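PDB 3R0V: Alpha/beta hydrolase fold protein from Sphaerobacter thermophilus, which is probably a hydrolase of the alpha/beta hydrolase fold, although its natural substrate is not established. Local coordinates for residues T136-D139 with A140-E144; V159-P162 with P163-A167. One frame throughout, in Å; residues are numbered along the deposited sequence.

Contact 1: residues T136-D139 with A140-E144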
loop_
_atom_site.group_PDB
_atom_site.type_symbol
_atom_site.label_atom_id
_atom_site.label_comp_id
_atom_site.label_asym_id
_atom_site.label_seq_id
_atom_site.Cartn_x
_atom_site.Cartn_y
_atom_site.Cartn_z
ATOM N N THR A 136 -4.405 18.858 9.693
ATOM C CA THR A 136 -3.995 20.250 9.764
ATOM C C THR A 136 -2.485 20.367 9.981
ATOM O O THR A 136 -1.814 21.177 9.335
ATOM C CB THR A 136 -4.751 20.984 10.892
ATOM O OG1 THR A 136 -6.160 20.888 10.646
ATOM C CG2 THR A 136 -4.345 22.453 10.961
ATOM N N ARG A 137 -1.946 19.562 10.890
ATOM C CA ARG A 137 -0.523 19.649 11.200
ATOM C C ARG A 137 0.334 19.166 10.030
ATOM O O ARG A 137 1.341 19.788 9.690
ATOM C CB ARG A 137 -0.212 18.866 12.482
ATOM C CG ARG A 137 1.258 18.752 12.821
ATOM C CD ARG A 137 1.915 20.113 13.029
ATOM N NE ARG A 137 3.286 19.932 13.488
ATOM C CZ ARG A 137 4.120 20.932 13.749
ATOM N NH1 ARG A 137 3.721 22.186 13.585
ATOM N NH2 ARG A 137 5.353 20.677 14.166
ATOM N N LEU A 138 -0.061 18.052 9.420
ATOM C CA LEU A 138 0.652 17.529 8.273
ATOM C C LEU A 138 0.697 18.570 7.153
ATOM O O LEU A 138 1.745 18.813 6.556
ATOM C CB LEU A 138 -0.019 16.244 7.795
ATOM C CG LEU A 138 0.529 15.627 6.508
ATOM C CD1 LEU A 138 2.001 15.284 6.647
ATOM C CD2 LEU A 138 -0.310 14.393 6.123
ATOM N N ASP A 139 -0.449 19.189 6.873
ATOM C CA ASP A 139 -0.502 20.225 5.851
ATOM C C ASP A 139 0.415 21.390 6.193
ATOM O O ASP A 139 1.089 21.937 5.325
ATOM C CB ASP A 139 -1.931 20.743 5.669
ATOM C CG ASP A 139 -2.792 19.815 4.823
ATOM O OD1 ASP A 139 -2.237 18.936 4.122
ATOM O OD2 ASP A 139 -4.032 19.981 4.854
ATOM N N ALA A 140 0.444 21.766 7.468
ATOM C CA ALA A 140 1.264 22.900 7.902
ATOM C C ALA A 140 2.755 22.621 7.714
ATOM O O ALA A 140 3.516 23.481 7.257
ATOM C CB ALA A 140 0.955 23.247 9.342
ATOM N N LEU A 141 3.162 21.401 8.051
ATOM C CA LEU A 141 4.554 21.001 7.880
ATOM C C LEU A 141 4.930 21.051 6.407
ATOM O O LEU A 141 5.983 21.580 6.038
ATOM C CB LEU A 141 4.774 19.592 8.443
ATOM C CG LEU A 141 4.706 19.491 9.974
ATOM C CD1 LEU A 141 4.728 18.031 10.372
ATOM C CD2 LEU A 141 5.849 20.273 10.634
ATOM N N LEU A 142 4.067 20.495 5.560
ATOM C CA LEU A 142 4.327 20.485 4.127
ATOM C C LEU A 142 4.418 21.905 3.556
ATOM O O LEU A 142 5.271 22.174 2.701
ATOM C CB LEU A 142 3.286 19.640 3.389
ATOM C CG LEU A 142 3.418 18.147 3.688
ATOM C CD1 LEU A 142 2.193 17.398 3.186
ATOM C CD2 LEU A 142 4.686 17.555 3.083
ATOM N N ALA A 143 3.553 22.806 4.026
ATOM C CA ALA A 143 3.525 24.181 3.521
ATOM C C ALA A 143 4.778 24.966 3.873
ATOM O O ALA A 143 5.086 25.962 3.227
ATOM C CB ALA A 143 2.284 24.909 4.018
ATOM N N GLU A 144 5.479 24.519 4.908
ATOM C CA GLU A 144 6.721 25.151 5.348
ATOM C C GLU A 144 7.923 24.481 4.696
ATOM O O GLU A 144 9.059 24.881 4.938
ATOM C CB GLU A 144 6.849 25.060 6.875
ATOM C CG GLU A 144 5.814 25.880 7.621
ATOM C CD GLU A 144 5.838 25.648 9.121
ATOM O OE1 GLU A 144 6.897 25.259 9.656
ATOM O OE2 GLU A 144 4.789 25.861 9.768
#
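Arg137 O accepts the backbone N-H of Leu141 at 2.9 Å, a fairly straight bond (162° at the hydrogen) that belongs to the regular i to i+4 pattern of the alpha-helix 134-143. The pairs Thr136-Ala140, Leu138-Leu142 and Asp139-Ala143 repeat it. The same spacing sets side chains over one another. Arg137 has CG anti to its backbone N (chi1 173°) and bends at chi2 (60°), which brings the guanidinium back across Leu141 at a slant. One methyl, Leu141 CD2, sits over the centre of one guanidinium face, 3.5 Å above the plane and 3.6 Å from both Arg137 CZ and Arg137 NH2, an apolar lid on a charged group. Tyr153 and Arg146 also touch both residues. An alanine at Arg137 would remove this flat group and is likely to leave Leu141 CD2 without its cover on that side. One residue on along the helix, Leu138 and Leu142 lie alongside each other, pointing the same way against Ala150 of helix 147-158 and Pro186 of helix 185-192. Their closest side-chain approach is methyl to methyl, Leu138 CD1 to Leu142 CD1 at 4.1 Å.

Contact 2: residues V159-P162 with P163-A167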
loop_
_atom_site.group_PDB
_atom_site.type_symbol
_atom_site.label_atom_id
_atom_site.label_comp_id
_atom_site.label_asym_id
_atom_site.label_seq_id
_atom_site.Cartn_x
_atom_site.Cartn_y
_atom_site.Cartn_z
ATOM N N VAL A 159 1.030 6.527 12.074
ATOM C CA VAL A 159 1.018 5.068 12.191
ATOM C C VAL A 159 1.732 4.498 13.433
ATOM O O VAL A 159 2.000 3.301 13.501
ATOM C CB VAL A 159 1.502 4.384 10.893
ATOM C CG1 VAL A 159 0.454 4.568 9.788
ATOM C CG2 VAL A 159 2.849 4.941 10.447
ATOM N N GLY A 160 2.033 5.352 14.410
ATOM C CA GLY A 160 2.420 4.885 15.736
ATOM C C GLY A 160 3.779 4.219 15.886
ATOM O O GLY A 160 3.956 3.382 16.770
ATOM N N VAL A 161 4.738 4.578 15.040
ATOM C CA VAL A 161 6.078 4.007 15.120
ATOM C C VAL A 161 6.835 4.718 16.238
ATOM O O VAL A 161 6.767 5.941 16.348
ATOM C CB VAL A 161 6.836 4.194 13.796
ATOM C CG1 VAL A 161 8.225 3.577 13.880
ATOM C CG2 VAL A 161 6.045 3.600 12.629
ATOM N N PRO A 162 7.533 3.962 17.100
ATOM C CA PRO A 162 8.287 4.613 18.185
ATOM C C PRO A 162 9.398 5.534 17.679
ATOM O O PRO A 162 9.968 5.293 16.611
ATOM C CB PRO A 162 8.870 3.430 18.967
ATOM C CG PRO A 162 7.908 2.303 18.699
ATOM C CD PRO A 162 7.456 2.500 17.271
ATOM N N PRO A 163 9.706 6.599 18.436
ATOM C CA PRO A 163 10.695 7.596 17.997
ATOM C C PRO A 163 12.075 7.024 17.657
ATOM O O PRO A 163 12.726 7.539 16.746
ATOM C CB PRO A 163 10.788 8.547 19.197
ATOM C CG PRO A 163 9.450 8.462 19.833
ATOM C CD PRO A 163 9.025 7.015 19.676
ATOM N N ASP A 164 12.516 5.992 18.374
ATOM C CA ASP A 164 13.822 5.405 18.086
ATOM C C ASP A 164 13.907 4.800 16.686
ATOM O O ASP A 164 14.899 4.987 15.994
ATOM C CB ASP A 164 14.247 4.394 19.167
ATOM C CG ASP A 164 13.365 3.166 19.209
ATOM O OD1 ASP A 164 13.922 2.048 19.192
ATOM O OD2 ASP A 164 12.126 3.306 19.267
ATOM N N LEU A 165 12.863 4.094 16.260
ATOM C CA LEU A 165 12.884 3.488 14.929
ATOM C C LEU A 165 12.808 4.557 13.852
ATOM O O LEU A 165 13.459 4.441 12.817
ATOM C CB LEU A 165 11.764 2.466 14.763
ATOM C CG LEU A 165 11.837 1.253 15.696
ATOM C CD1 LEU A 165 10.666 0.320 15.405
ATOM C CD2 LEU A 165 13.173 0.518 15.564
ATOM N N VAL A 166 12.040 5.616 14.108
ATOM C CA VAL A 166 11.901 6.667 13.114
ATOM C C VAL A 166 13.217 7.421 12.955
ATOM O O VAL A 166 13.636 7.738 11.843
ATOM C CB VAL A 166 10.746 7.626 13.444
ATOM C CG1 VAL A 166 10.581 8.663 12.338
ATOM C CG2 VAL A 166 9.454 6.845 13.612
ATOM N N ALA A 167 13.888 7.681 14.071
ATOM C CA ALA A 167 15.172 8.358 14.006
ATOM C C ALA A 167 16.179 7.522 13.217
ATOM O O ALA A 167 16.996 8.062 12.478
ATOM C CB ALA A 167 15.684 8.675 15.411
#
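The extended backbone of Val161 and Pro162 turns into helical angles at Pro163, so that Pro162 takes the N-cap position of helix 163-170 and its carbonyl begins the helical hydrogen bonding. Pro162 O receives two N-H groups: Val166 N at 3.3 Å, lying in the carbonyl plane with 159° at the hydrogen, and Leu165 N in a weak, strongly bent bond (124°). Pro163, which has no N-H to offer, fits the first turn of a helix, where the backbone nitrogens find no carbonyl one turn back.

Val161 supplies the apolar part of the contact. With Val161 CG1 anti to the backbone N (chi1 -179°), this one methyl reaches both helix residues: it meets Val166 CG2 at 3.5 Å, the two valines crossing at a slant, and Leu165 CB at 3.8 Å, where the side chains cross at about a right angle. Val166 CG2 also touches Pro162 O, 3.4 Å away, so this methyl packs against this carbonyl oxygen as well as against Val161. Asp164 folds back toward Pro162, its CG placed between the backbone N and the carbonyl carbon, and sets OD2 3.3 Å from Pro162 CB. The ring of Pro162 makes a looser approach to Leu165, CD to CD1 at 4.3 Å.

Val166 is buried against Thr152, Met155 and Thr156 of helix 147-158, and Val161 is hydrogen-bonded through its backbone to Met155, a residue of the malate pocket. The side chain of Val161 itself comes to about 5 Å from the bound D-malate. The arrangement is that of a helix N-terminus with a proline in its first turn, joined to the preceding helix by a short linker beside the ligand pocket.

From the N terminus, the chain reaches contact 1 first, within helix 134-143, then runs through helix 147-158 to contact 2, where a short linker leads into helix 163-170. The two lie in series, neither nested nor crossed, and each is local: contact 1 spans successive turns of one helix, whereas contact 2 closes the turn that starts a new one. Their centres are about 19 Å apart and their nearest atoms about 10 Å, without touching. Helix 147-158 lies between them and takes side chains from both. All these helices belong to the helical insertion between strands 111-117 and 209-213 of the central sheet. Of the two, contact 2 lies nearer the bound D-malate.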